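Purine nucleoside phosphorylase (Thermus thermophilus, PDB 1ODK) probably catalyses the phosphate-dependent cleavage of purine nucleosides, yielding the free base and a ribose 1-phosphate. Local coordinates at residues Y125-P131 and F186-R190; E15-G21 and A82-V88; V110-G114 and A154-A158. All coordinates share one frame; numbering follows the deposited sequence.

Contact 1 (Y125-P131 and F186-R190); sequences YAPVPDP and FLLGR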
ATOM      1  N   TYR B 125      -5.775 -10.349   6.188  1.00 12.53           N
ATOM      2  CA  TYR B 125      -6.648 -11.487   6.457  1.00 10.85           C
ATOM      3  C   TYR B 125      -5.830 -12.769   6.555  1.00 11.11           C
ATOM      4  O   TYR B 125      -4.701 -12.836   6.069  1.00 14.79           O
ATOM      5  CB  TYR B 125      -7.683 -11.627   5.334  1.00 12.34           C
ATOM      6  CG  TYR B 125      -8.796 -12.610   5.633  1.00 13.24           C
ATOM      7  CD1 TYR B 125      -9.708 -12.366   6.659  1.00 11.76           C
ATOM      8  CD2 TYR B 125      -8.946 -13.778   4.880  1.00  9.93           C
ATOM      9  CE1 TYR B 125     -10.750 -13.258   6.929  1.00 13.11           C
ATOM     10  CE2 TYR B 125      -9.985 -14.678   5.140  1.00  9.94           C
ATOM     11  CZ  TYR B 125     -10.886 -14.409   6.165  1.00 12.77           C
ATOM     12  OH  TYR B 125     -11.944 -15.265   6.401  1.00 11.57           O
ATOM     13  N   ALA B 126      -6.408 -13.783   7.189  1.00 12.49           N
ATOM     14  CA  ALA B 126      -5.754 -15.077   7.342  1.00 11.05           C
ATOM     15  C   ALA B 126      -6.700 -16.139   6.792  1.00 10.72           C
ATOM     16  O   ALA B 126      -7.510 -16.695   7.523  1.00  8.56           O
ATOM     17  CB  ALA B 126      -5.454 -15.346   8.818  1.00  9.28           C
ATOM     18  N   PRO B 127      -6.623 -16.414   5.478  1.00  8.95           N
ATOM     19  CA  PRO B 127      -7.496 -17.421   4.866  1.00  9.63           C
ATOM     20  C   PRO B 127      -7.262 -18.790   5.486  1.00  7.90           C
ATOM     21  O   PRO B 127      -6.149 -19.306   5.433  1.00  9.04           O
ATOM     22  CB  PRO B 127      -7.087 -17.397   3.390  1.00  8.44           C
ATOM     23  CG  PRO B 127      -6.554 -15.982   3.196  1.00  9.67           C
ATOM     24  CD  PRO B 127      -5.768 -15.766   4.470  1.00  5.66           C
ATOM     25  N   VAL B 128      -8.308 -19.361   6.077  1.00 10.73           N
ATOM     26  CA  VAL B 128      -8.224 -20.681   6.693  1.00 12.49           C
ATOM     27  C   VAL B 128      -9.453 -21.518   6.341  1.00  9.15           C
ATOM     28  O   VAL B 128     -10.534 -20.990   6.099  1.00 11.14           O
ATOM     29  CB  VAL B 128      -8.107 -20.598   8.242  1.00 11.90           C
ATOM     30  CG1 VAL B 128      -6.755 -20.015   8.633  1.00 12.34           C
ATOM     31  CG2 VAL B 128      -9.236 -19.754   8.812  1.00  9.80           C
ATOM     32  N   PRO B 129      -9.291 -22.842   6.292  1.00 11.25           N
ATOM     33  CA  PRO B 129     -10.411 -23.729   5.966  1.00  9.05           C
ATOM     34  C   PRO B 129     -11.385 -23.801   7.139  1.00 11.17           C
ATOM     35  O   PRO B 129     -11.132 -23.232   8.206  1.00 12.25           O
ATOM     36  CB  PRO B 129      -9.721 -25.067   5.723  1.00  8.90           C
ATOM     37  CG  PRO B 129      -8.579 -25.021   6.722  1.00  8.55           C
ATOM     38  CD  PRO B 129      -8.054 -23.609   6.523  1.00  8.02           C
ATOM     39  N   ASP B 130     -12.511 -24.475   6.936  1.00 11.44           N
ATOM     40  CA  ASP B 130     -13.464 -24.656   8.022  1.00 12.78           C
ATOM     41  C   ASP B 130     -12.709 -25.570   8.992  1.00 11.61           C
ATOM     42  O   ASP B 130     -12.064 -26.525   8.565  1.00 11.75           O
ATOM     43  CB  ASP B 130     -14.718 -25.366   7.522  1.00 11.98           C
ATOM     44  CG  ASP B 130     -15.595 -25.826   8.656  1.00 16.96           C
ATOM     45  OD1 ASP B 130     -16.207 -24.963   9.321  1.00 14.42           O
ATOM     46  OD2 ASP B 130     -15.655 -27.049   8.891  1.00 15.77           O
ATOM     47  N   PRO B 131     -12.781 -25.303  10.305  1.00 12.50           N
ATOM     48  CA  PRO B 131     -12.034 -26.196  11.198  1.00 15.24           C
ATOM     49  C   PRO B 131     -12.395 -27.680  11.142  1.00 12.64           C
ATOM     50  O   PRO B 131     -11.502 -28.531  11.143  1.00 16.08           O
ATOM     51  CB  PRO B 131     -12.240 -25.569  12.587  1.00 16.14           C
ATOM     52  CG  PRO B 131     -13.469 -24.715  12.437  1.00 17.62           C
ATOM     53  CD  PRO B 131     -13.365 -24.167  11.040  1.00 15.13           C
ATOM     54  N   PHE B 186     -11.283 -20.308   0.890  1.00  9.76           N
ATOM     55  CA  PHE B 186     -11.318 -20.156   2.343  1.00 11.61           C
ATOM     56  C   PHE B 186     -12.071 -18.890   2.741  1.00  9.91           C
ATOM     57  O   PHE B 186     -12.925 -18.923   3.626  1.00 11.58           O
ATOM     58  CB  PHE B 186      -9.889 -20.129   2.907  1.00 10.52           C
ATOM     59  CG  PHE B 186      -9.170 -21.459   2.827  1.00 10.25           C
ATOM     60  CD1 PHE B 186      -7.807 -21.543   3.096  1.00  8.88           C
ATOM     61  CD2 PHE B 186      -9.859 -22.627   2.494  1.00 10.34           C
ATOM     62  CE1 PHE B 186      -7.135 -22.768   3.034  1.00 10.61           C
ATOM     63  CE2 PHE B 186      -9.202 -23.854   2.429  1.00  9.13           C
ATOM     64  CZ  PHE B 186      -7.836 -23.924   2.698  1.00 10.73           C
ATOM     65  N   LEU B 187     -11.749 -17.777   2.086  1.00 10.91           N
ATOM     66  CA  LEU B 187     -12.411 -16.508   2.367  1.00  8.59           C
ATOM     67  C   LEU B 187     -13.911 -16.624   2.128  1.00  8.90           C
ATOM     68  O   LEU B 187     -14.722 -16.249   2.980  1.00 12.71           O
ATOM     69  CB  LEU B 187     -11.841 -15.396   1.475  1.00 11.07           C
ATOM     70  CG  LEU B 187     -12.548 -14.039   1.583  1.00 14.06           C
ATOM     71  CD1 LEU B 187     -12.407 -13.516   3.002  1.00 13.50           C
ATOM     72  CD2 LEU B 187     -11.957 -13.049   0.580  1.00 11.45           C
ATOM     73  N   LEU B 188     -14.284 -17.144   0.962  1.00 11.93           N
ATOM     74  CA  LEU B 188     -15.696 -17.283   0.633  1.00 10.28           C
ATOM     75  C   LEU B 188     -16.412 -18.239   1.577  1.00 11.16           C
ATOM     76  O   LEU B 188     -17.607 -18.086   1.831  1.00 13.16           O
ATOM     77  CB  LEU B 188     -15.860 -17.738  -0.822  1.00 10.50           C
ATOM     78  CG  LEU B 188     -15.534 -16.623  -1.827  1.00 14.37           C
ATOM     79  CD1 LEU B 188     -15.574 -17.167  -3.249  1.00 15.35           C
ATOM     80  CD2 LEU B 188     -16.535 -15.476  -1.662  1.00 13.20           C
ATOM     81  N   GLY B 189     -15.688 -19.226   2.096  1.00 11.11           N
ATOM     82  CA  GLY B 189     -16.298 -20.158   3.027  1.00 10.63           C
ATOM     83  C   GLY B 189     -16.808 -19.397   4.242  1.00 12.68           C
ATOM     84  O   GLY B 189     -17.935 -19.612   4.709  1.00 10.62           O
ATOM     85  N   ARG B 190     -15.984 -18.493   4.760  1.00 11.01           N
ATOM     86  CA  ARG B 190     -16.388 -17.700   5.916  1.00 13.89           C
ATOM     87  C   ARG B 190     -17.451 -16.657   5.551  1.00 14.44           C
ATOM     88  O   ARG B 190     -18.444 -16.495   6.263  1.00 12.20           O
ATOM     89  CB  ARG B 190     -15.168 -17.015   6.544  1.00 11.99           C
ATOM     90  CG  ARG B 190     -14.216 -17.964   7.284  1.00  9.41           C
ATOM     91  CD  ARG B 190     -14.963 -18.762   8.351  1.00  8.39           C
ATOM     92  NE  ARG B 190     -14.128 -19.105   9.498  1.00 11.69           N
ATOM     93  CZ  ARG B 190     -13.202 -20.059   9.506  1.00 12.24           C
ATOM     94  NH1 ARG B 190     -12.982 -20.788   8.419  1.00 11.25           N
ATOM     95  NH2 ARG B 190     -12.492 -20.285  10.608  1.00 11.86           N
TER
HETATM   96  O   HOH W   1     -10.776 -17.858   6.026  1.00 13.43           O
HETATM   97  O   HOH W   2     -13.126 -20.806   5.463  1.00  9.69           O
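Phe-186 pushes its ring up against the Val-128 to Pro-129 peptide, where a proline-rich loop lies across helix 182-192 of the alpha/beta phosphorylase fold. One face of the ring is roofed by the backbone at Val-128 C and Pro-129 N and by the Pro-129 ring, the two side chains pointing the same way: Pro-129 CD stands 3.9 Å from the Phe-186 ring centroid, in a CH-pi contact, and Pro-129 CB is 3.5 Å from Phe-186 CE2. Pro-127 CB fills in beside Phe-186 CB. The next residue, Leu-187, lays its CD1 methyl over one face of the Tyr-125 ring, 3.4 Å from Tyr-125 CE2. Tyr-125 holds CG anti to its own N (chi1 -169°), which carries the ring out to the helix and leaves OH beside the CB and CG of Arg-190. That hydroxyl is bonded to Tyr-173 O of the second subunit and also receives a bond from a water that accepts from Val-128 N. Arg-190, bent at chi2 and chi3, reaches across to the loop and brings its guanidinium up to Val-128 CG2 and Pro-131 CD; its NH2 bonds to Gln-107 of the second subunit, which also reaches Pro-129 O. A second water fills the polar notch between loop and helix, giving bonds to Val-128 O (2.7 Å) and Phe-186 O (2.6 Å) and accepting one from Arg-190 NH1. The same NH1 reaches Pro-129 O at 3.1 Å, nearly straight (167°) and in the guanidinium plane, yet from well above the plane of the carbonyl.

Contact 2 (E15-G21 and A82-V88); sequences ERVLLPG and ARVLVRV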
ATOM      1  N   GLU B  15     -24.773 -31.320  -1.552  1.00 12.88           N
ATOM      2  CA  GLU B  15     -24.273 -30.471  -0.480  1.00 16.47           C
ATOM      3  C   GLU B  15     -22.758 -30.591  -0.361  1.00 16.04           C
ATOM      4  O   GLU B  15     -22.081 -29.627   0.001  1.00 17.47           O
ATOM      5  CB  GLU B  15     -24.921 -30.851   0.854  1.00 17.22           C
ATOM      6  CG  GLU B  15     -26.356 -30.392   0.997  1.00 26.01           C
ATOM      7  CD  GLU B  15     -26.918 -30.666   2.381  1.00 30.93           C
ATOM      8  OE1 GLU B  15     -28.066 -30.250   2.643  1.00 39.52           O
ATOM      9  OE2 GLU B  15     -26.219 -31.294   3.206  1.00 32.61           O
ATOM     10  N   ARG B  16     -22.238 -31.779  -0.662  1.00 14.11           N
ATOM     11  CA  ARG B  16     -20.805 -32.048  -0.590  1.00 16.13           C
ATOM     12  C   ARG B  16     -20.214 -31.993  -1.991  1.00 14.92           C
ATOM     13  O   ARG B  16     -20.680 -32.688  -2.896  1.00 12.93           O
ATOM     14  CB  ARG B  16     -20.564 -33.424   0.037  1.00 17.02           C
ATOM     15  CG  ARG B  16     -21.142 -33.546   1.439  1.00 17.58           C
ATOM     16  CD  ARG B  16     -20.980 -34.943   2.022  1.00 20.75           C
ATOM     17  NE  ARG B  16     -21.455 -34.977   3.404  1.00 19.67           N
ATOM     18  CZ  ARG B  16     -22.730 -34.860   3.760  1.00 19.69           C
ATOM     19  NH1 ARG B  16     -23.067 -34.891   5.044  1.00 24.02           N
ATOM     20  NH2 ARG B  16     -23.671 -34.730   2.835  1.00 18.13           N
ATOM     21  N   VAL B  17     -19.170 -31.186  -2.163  1.00 12.99           N
ATOM     22  CA  VAL B  17     -18.564 -31.009  -3.481  1.00 12.03           C
ATOM     23  C   VAL B  17     -17.038 -31.010  -3.488  1.00 11.98           C
ATOM     24  O   VAL B  17     -16.414 -30.417  -2.611  1.00 12.39           O
ATOM     25  CB  VAL B  17     -19.005 -29.648  -4.084  1.00 14.81           C
ATOM     26  CG1 VAL B  17     -18.636 -29.579  -5.560  1.00 14.87           C
ATOM     27  CG2 VAL B  17     -20.495 -29.431  -3.861  1.00 11.76           C
ATOM     28  N   LEU B  18     -16.442 -31.677  -4.477  1.00  9.75           N
ATOM     29  CA  LEU B  18     -14.987 -31.672  -4.627  1.00 11.11           C
ATOM     30  C   LEU B  18     -14.718 -30.642  -5.726  1.00 12.53           C
ATOM     31  O   LEU B  18     -15.471 -30.562  -6.701  1.00 10.95           O
ATOM     32  CB  LEU B  18     -14.443 -33.037  -5.063  1.00 10.84           C
ATOM     33  CG  LEU B  18     -14.564 -34.239  -4.117  1.00 19.28           C
ATOM     34  CD1 LEU B  18     -13.522 -35.282  -4.517  1.00 14.37           C
ATOM     35  CD2 LEU B  18     -14.354 -33.819  -2.676  1.00 16.87           C
ATOM     36  N   LEU B  19     -13.650 -29.864  -5.567  1.00 12.17           N
ATOM     37  CA  LEU B  19     -13.308 -28.823  -6.527  1.00  9.03           C
ATOM     38  C   LEU B  19     -11.957 -28.980  -7.221  1.00 10.56           C
ATOM     39  O   LEU B  19     -10.971 -28.362  -6.813  1.00 12.90           O
ATOM     40  CB  LEU B  19     -13.333 -27.452  -5.833  1.00 12.54           C
ATOM     41  CG  LEU B  19     -14.652 -26.991  -5.207  1.00 15.09           C
ATOM     42  CD1 LEU B  19     -14.447 -25.693  -4.435  1.00 12.60           C
ATOM     43  CD2 LEU B  19     -15.690 -26.799  -6.299  1.00 16.03           C
ATOM     44  N   PRO B  20     -11.879 -29.820  -8.264  1.00 11.05           N
ATOM     45  CA  PRO B  20     -10.574 -29.933  -8.921  1.00  9.66           C
ATOM     46  C   PRO B  20     -10.452 -28.726  -9.858  1.00 10.53           C
ATOM     47  O   PRO B  20     -11.459 -28.118 -10.205  1.00 10.50           O
ATOM     48  CB  PRO B  20     -10.677 -31.255  -9.676  1.00  9.85           C
ATOM     49  CG  PRO B  20     -12.148 -31.337 -10.017  1.00 10.57           C
ATOM     50  CD  PRO B  20     -12.822 -30.843  -8.754  1.00 10.87           C
ATOM     51  N   GLY B  21      -9.236 -28.360 -10.251  1.00 11.67           N
ATOM     52  CA  GLY B  21      -9.094 -27.220 -11.146  1.00 11.12           C
ATOM     53  C   GLY B  21      -9.225 -27.632 -12.604  1.00 13.20           C
ATOM     54  O   GLY B  21      -9.760 -26.901 -13.440  1.00 10.84           O
ATOM     55  N   ALA B  82     -24.398 -25.848  -2.483  1.00 13.67           N
ATOM     56  CA  ALA B  82     -23.186 -26.471  -1.954  1.00 13.92           C
ATOM     57  C   ALA B  82     -22.974 -25.996  -0.517  1.00 14.19           C
ATOM     58  O   ALA B  82     -23.122 -24.809  -0.222  1.00 16.08           O
ATOM     59  CB  ALA B  82     -21.974 -26.113  -2.826  1.00 13.76           C
ATOM     60  N   ARG B  83     -22.629 -26.928   0.368  1.00 14.79           N
ATOM     61  CA  ARG B  83     -22.419 -26.621   1.782  1.00 17.26           C
ATOM     62  C   ARG B  83     -21.035 -27.020   2.282  1.00 14.66           C
ATOM     63  O   ARG B  83     -20.497 -26.404   3.202  1.00 13.44           O
ATOM     64  CB  ARG B  83     -23.490 -27.324   2.621  1.00 18.27           C
ATOM     65  CG  ARG B  83     -24.892 -26.822   2.327  1.00 27.72           C
ATOM     66  CD  ARG B  83     -25.071 -25.397   2.835  1.00 37.08           C
ATOM     67  NE  ARG B  83     -26.032 -24.636   2.039  1.00 45.01           N
ATOM     68  CZ  ARG B  83     -27.280 -25.018   1.783  1.00 47.05           C
ATOM     69  NH1 ARG B  83     -27.740 -26.168   2.263  1.00 48.21           N
ATOM     70  NH2 ARG B  83     -28.068 -24.251   1.039  1.00 44.89           N
ATOM     71  N   VAL B  84     -20.473 -28.060   1.677  1.00 14.36           N
ATOM     72  CA  VAL B  84     -19.146 -28.551   2.029  1.00 12.76           C
ATOM     73  C   VAL B  84     -18.348 -28.619   0.729  1.00 14.18           C
ATOM     74  O   VAL B  84     -18.664 -29.410  -0.159  1.00 13.33           O
ATOM     75  CB  VAL B  84     -19.227 -29.953   2.676  1.00 12.45           C
ATOM     76  CG1 VAL B  84     -17.838 -30.450   3.020  1.00 12.22           C
ATOM     77  CG2 VAL B  84     -20.095 -29.894   3.933  1.00 14.26           C
ATOM     78  N   LEU B  85     -17.318 -27.785   0.615  1.00 12.77           N
ATOM     79  CA  LEU B  85     -16.518 -27.750  -0.604  1.00 12.68           C
ATOM     80  C   LEU B  85     -15.042 -27.983  -0.340  1.00 15.27           C
ATOM     81  O   LEU B  85     -14.401 -27.222   0.390  1.00 13.34           O
ATOM     82  CB  LEU B  85     -16.704 -26.405  -1.319  1.00 12.73           C
ATOM     83  CG  LEU B  85     -18.151 -25.998  -1.614  1.00 14.80           C
ATOM     84  CD1 LEU B  85     -18.771 -25.410  -0.357  1.00 11.33           C
ATOM     85  CD2 LEU B  85     -18.194 -24.967  -2.731  1.00 12.82           C
ATOM     86  N   VAL B  86     -14.504 -29.033  -0.949  1.00 11.23           N
ATOM     87  CA  VAL B  86     -13.102 -29.369  -0.763  1.00 12.28           C
ATOM     88  C   VAL B  86     -12.305 -29.289  -2.055  1.00 12.79           C
ATOM     89  O   VAL B  86     -12.548 -30.039  -3.005  1.00 11.64           O
ATOM     90  CB  VAL B  86     -12.947 -30.790  -0.155  1.00 12.67           C
ATOM     91  CG1 VAL B  86     -11.469 -31.169  -0.045  1.00 12.09           C
ATOM     92  CG2 VAL B  86     -13.606 -30.832   1.223  1.00 12.59           C
ATOM     93  N   ARG B  87     -11.360 -28.357  -2.094  1.00 12.54           N
ATOM     94  CA  ARG B  87     -10.508 -28.218  -3.261  1.00 10.81           C
ATOM     95  C   ARG B  87      -9.519 -29.375  -3.292  1.00 12.02           C
ATOM     96  O   ARG B  87      -8.954 -29.754  -2.266  1.00 11.39           O
ATOM     97  CB  ARG B  87      -9.729 -26.894  -3.226  1.00 15.70           C
ATOM     98  CG  ARG B  87      -8.558 -26.843  -4.222  1.00 16.36           C
ATOM     99  CD  ARG B  87      -7.962 -25.443  -4.350  1.00 24.23           C
ATOM    100  NE  ARG B  87      -6.580 -25.468  -4.838  1.00 25.57           N
ATOM    101  CZ  ARG B  87      -6.205 -25.906  -6.036  1.00 23.84           C
ATOM    102  NH1 ARG B  87      -7.109 -26.361  -6.898  1.00 21.56           N
ATOM    103  NH2 ARG B  87      -4.919 -25.902  -6.365  1.00 22.30           N
ATOM    104  N   VAL B  88      -9.343 -29.955  -4.471  1.00 10.65           N
ATOM    105  CA  VAL B  88      -8.379 -31.026  -4.662  1.00 13.82           C
ATOM    106  C   VAL B  88      -7.589 -30.580  -5.879  1.00 17.93           C
ATOM    107  O   VAL B  88      -8.147 -30.381  -6.958  1.00 22.11           O
ATOM    108  CB  VAL B  88      -9.047 -32.399  -4.936  1.00 12.75           C
ATOM    109  CG1 VAL B  88      -9.699 -32.917  -3.661  1.00 12.93           C
ATOM    110  CG2 VAL B  88     -10.078 -32.283  -6.057  1.00 11.82           C
TER
HETATM  111  O   HOH W   3      -9.653 -26.022  -7.478  1.00 23.17           O
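Glu-15 O takes two backbone donors at once, Arg-83 N and Val-84 N, each at 2.8 Å, which ties the chain together just before the two strands; Arg-83 N lies in the carbonyl plane on a lone pair, Val-84 N tilted 21° from it. From there bonds alternate in parallel fashion: Val-17 N to Val-84 O (2.7 Å), Val-86 N to Val-17 O, Leu-19 N to Val-86 O, and a longer Val-88 N to Leu-19 O (3.3 Å). Leu-19 O also accepts from a water, which in turn accepts from Arg-87 NH1 (2.6 Å). The extended Arg-87 side chain leaves on the sheet face of Leu-19 and Leu-85, where NE and NH2 form salt bridges with Glu-179 and Glu-181. At the exposed beginning, Glu-15 and Arg-83 pass with CG against CG, their charged ends too far apart for a salt bridge. Leu-19 has CG anti to its carbonyl carbon (chi1 -60°), bringing CD1 onto Leu-85 CB (3.9 Å) beneath helix 67-79. On the other face Leu-18 lies beside Val-86 and Pro-20 CB touches Val-88 CG2 (3.8 Å), facing helix 214-233. Such a parallel pair, with helices on both faces, is part of the central mixed sheet of the alpha/beta phosphorylase-superfamily fold.

Contact 3 (V110-G114 and A154-A158); sequences VPLDG and ASEDA
Asp-157, in the loop after strand 152-156, reaches across to the first turn of helix 114-120, where its OD1 accepts Gly-114 N at 2.7 Å, on the syn side and 30° out of the carboxylate plane. Two acids thus serve one helix start, for Asp-113 is the N-cap and uses its own side chain on a backbone N a little further along. The two carboxylates do not meet head-on: Asp-157 OD2 lies 3.2 Å from Asp-113 CB, while Asp-113, with CG turned between its N and carbonyl carbon (chi1 71°), directs its oxygens to the hydroxyls of Thr-67, Thr-116 and Ser-183. Replacing Asp-157 by alanine removes the carboxylate, which would probably leave Gly-114 N without its acceptor and a gap beside Asp-113 CB. Behind this polar end the strands 108-112 and 152-156 run parallel. Ser-155 N bonds to Val-110 O (3.0 Å) and Leu-112 N to Ser-155 O (2.9 Å), the latter bent at the hydrogen (133°), next to the inverse gamma turn centred on Pro-111. On the sheet face of Val-110 and Leu-112, the methyl Ala-154 CB sits against both Val-110 CB (4.0 Å) and Leu-112 CD1 (4.1 Å), with Trp-170 covering the two larger residues. Ser-155 points to the other face, its OG tied to Glu-179 and to Ser-183 N. Gln-118 of the third subunit bonds to Asp-157 N. The two carboxylates at the N-terminus of helix 114-120 probably offset part of its dipole while accepting early N-H groups.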
ATOM      1  N   VAL B 110      -1.673 -18.280   2.311  1.00 12.23           N
ATOM      2  CA  VAL B 110      -1.177 -16.905   2.256  1.00 12.55           C
ATOM      3  C   VAL B 110      -1.862 -16.281   1.044  1.00 11.60           C
ATOM      4  O   VAL B 110      -1.756 -16.795  -0.067  1.00 10.43           O
ATOM      5  CB  VAL B 110       0.360 -16.869   2.088  1.00 13.88           C
ATOM      6  CG1 VAL B 110       0.839 -15.442   1.862  1.00 11.35           C
ATOM      7  CG2 VAL B 110       1.020 -17.444   3.334  1.00 13.73           C
ATOM      8  N   PRO B 111      -2.588 -15.170   1.245  1.00 11.52           N
ATOM      9  CA  PRO B 111      -3.282 -14.526   0.128  1.00 11.00           C
ATOM     10  C   PRO B 111      -2.437 -13.599  -0.743  1.00 12.30           C
ATOM     11  O   PRO B 111      -2.400 -12.390  -0.520  1.00 11.48           O
ATOM     12  CB  PRO B 111      -4.424 -13.799   0.821  1.00  7.88           C
ATOM     13  CG  PRO B 111      -3.767 -13.316   2.084  1.00 12.47           C
ATOM     14  CD  PRO B 111      -2.897 -14.495   2.523  1.00 11.14           C
ATOM     15  N   LEU B 112      -1.769 -14.172  -1.739  1.00  9.18           N
ATOM     16  CA  LEU B 112      -0.946 -13.382  -2.653  1.00 13.34           C
ATOM     17  C   LEU B 112      -1.740 -13.074  -3.922  1.00 14.17           C
ATOM     18  O   LEU B 112      -1.173 -12.677  -4.940  1.00 18.07           O
ATOM     19  CB  LEU B 112       0.322 -14.153  -3.030  1.00 13.30           C
ATOM     20  CG  LEU B 112       1.255 -14.570  -1.892  1.00 15.76           C
ATOM     21  CD1 LEU B 112       2.480 -15.255  -2.480  1.00 14.60           C
ATOM     22  CD2 LEU B 112       1.662 -13.348  -1.079  1.00 15.99           C
ATOM     23  N   ASP B 113      -3.057 -13.248  -3.841  1.00 13.26           N
ATOM     24  CA  ASP B 113      -3.947 -13.038  -4.982  1.00 13.79           C
ATOM     25  C   ASP B 113      -4.805 -11.772  -4.884  1.00 13.47           C
ATOM     26  O   ASP B 113      -5.099 -11.285  -3.790  1.00 15.22           O
ATOM     27  CB  ASP B 113      -4.874 -14.243  -5.119  1.00 12.19           C
ATOM     28  CG  ASP B 113      -5.903 -14.300  -4.015  1.00 13.82           C
ATOM     29  OD1 ASP B 113      -7.107 -14.225  -4.333  1.00 13.02           O
ATOM     30  OD2 ASP B 113      -5.508 -14.408  -2.833  1.00 13.58           O
ATOM     31  N   GLY B 114      -5.232 -11.265  -6.037  1.00 12.08           N
ATOM     32  CA  GLY B 114      -6.046 -10.060  -6.062  1.00  9.80           C
ATOM     33  C   GLY B 114      -7.535 -10.264  -5.837  1.00 11.61           C
ATOM     34  O   GLY B 114      -8.265  -9.306  -5.595  1.00 11.09           O
ATOM     35  N   ALA B 154       0.559 -21.043  -0.411  1.00  8.27           N
ATOM     36  CA  ALA B 154       0.424 -19.648  -0.796  1.00  9.71           C
ATOM     37  C   ALA B 154      -0.370 -19.658  -2.092  1.00  8.51           C
ATOM     38  O   ALA B 154      -0.022 -20.387  -3.022  1.00  9.40           O
ATOM     39  CB  ALA B 154       1.804 -19.011  -1.018  1.00  7.71           C
ATOM     40  N   SER B 155      -1.450 -18.882  -2.136  1.00  9.01           N
ATOM     41  CA  SER B 155      -2.280 -18.782  -3.332  1.00 10.49           C
ATOM     42  C   SER B 155      -1.809 -17.546  -4.102  1.00 10.34           C
ATOM     43  O   SER B 155      -1.934 -16.416  -3.621  1.00 10.60           O
ATOM     44  CB  SER B 155      -3.759 -18.626  -2.950  1.00 10.51           C
ATOM     45  OG  SER B 155      -4.217 -19.718  -2.167  1.00  9.21           O
ATOM     46  N   GLU B 156      -1.269 -17.760  -5.297  1.00  9.02           N
ATOM     47  CA  GLU B 156      -0.761 -16.653  -6.105  1.00 11.76           C
ATOM     48  C   GLU B 156      -1.535 -16.468  -7.405  1.00 11.26           C
ATOM     49  O   GLU B 156      -2.312 -17.338  -7.807  1.00 13.10           O
ATOM     50  CB  GLU B 156       0.709 -16.896  -6.431  1.00 11.88           C
ATOM     51  CG  GLU B 156       0.927 -18.171  -7.211  1.00 14.76           C
ATOM     52  CD  GLU B 156       2.364 -18.366  -7.615  1.00 19.90           C
ATOM     53  OE1 GLU B 156       2.677 -19.433  -8.177  1.00 18.66           O
ATOM     54  OE2 GLU B 156       3.176 -17.448  -7.375  1.00 22.62           O
ATOM     55  N   ASP B 157      -1.295 -15.334  -8.060  1.00 10.30           N
ATOM     56  CA  ASP B 157      -1.945 -14.982  -9.324  1.00 11.78           C
ATOM     57  C   ASP B 157      -1.052 -15.206 -10.541  1.00 12.65           C
ATOM     58  O   ASP B 157      -1.518 -15.674 -11.580  1.00 13.62           O
ATOM     59  CB  ASP B 157      -2.364 -13.505  -9.318  1.00 12.21           C
ATOM     60  CG  ASP B 157      -3.673 -13.261  -8.594  1.00 15.55           C
ATOM     61  OD1 ASP B 157      -3.981 -12.081  -8.323  1.00 18.22           O
ATOM     62  OD2 ASP B 157      -4.397 -14.236  -8.305  1.00 13.16           O
ATOM     63  N   ALA B 158       0.228 -14.856 -10.414  1.00 11.74           N
ATOM     64  CA  ALA B 158       1.177 -14.978 -11.524  1.00 12.01           C
ATOM     65  C   ALA B 158       2.095 -16.197 -11.451  1.00 13.84           C
ATOM     66  O   ALA B 158       3.226 -16.119 -10.966  1.00 13.01           O
ATOM     67  CB  ALA B 158       2.013 -13.698 -11.634  1.00  8.66           C
TER

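All three contacts are largely buried, but in different settings. Contact 2 lies nearest the chain centre, a backbone-bonded strand pair whose exposed residues are confined to its beginning. Contacts 1 and 3 sit further out: contact 1 touches the second subunit and contact 3 both the second and the third, so oligomer assembly helps to bury them. Contact 1 joins loop to helix through ring packing and waters; contact 3 adds carboxylate chemistry at a helix start to a short parallel pairing. These two meet at Pro-127 CD and Pro-111 CD, 3.7 Å apart, and share helix 182-192, which Asp-113 reaches through Ser-183. Contacts 2 and 3 belong to one sheet and share Glu-179, the partner of Arg-87 and Ser-155.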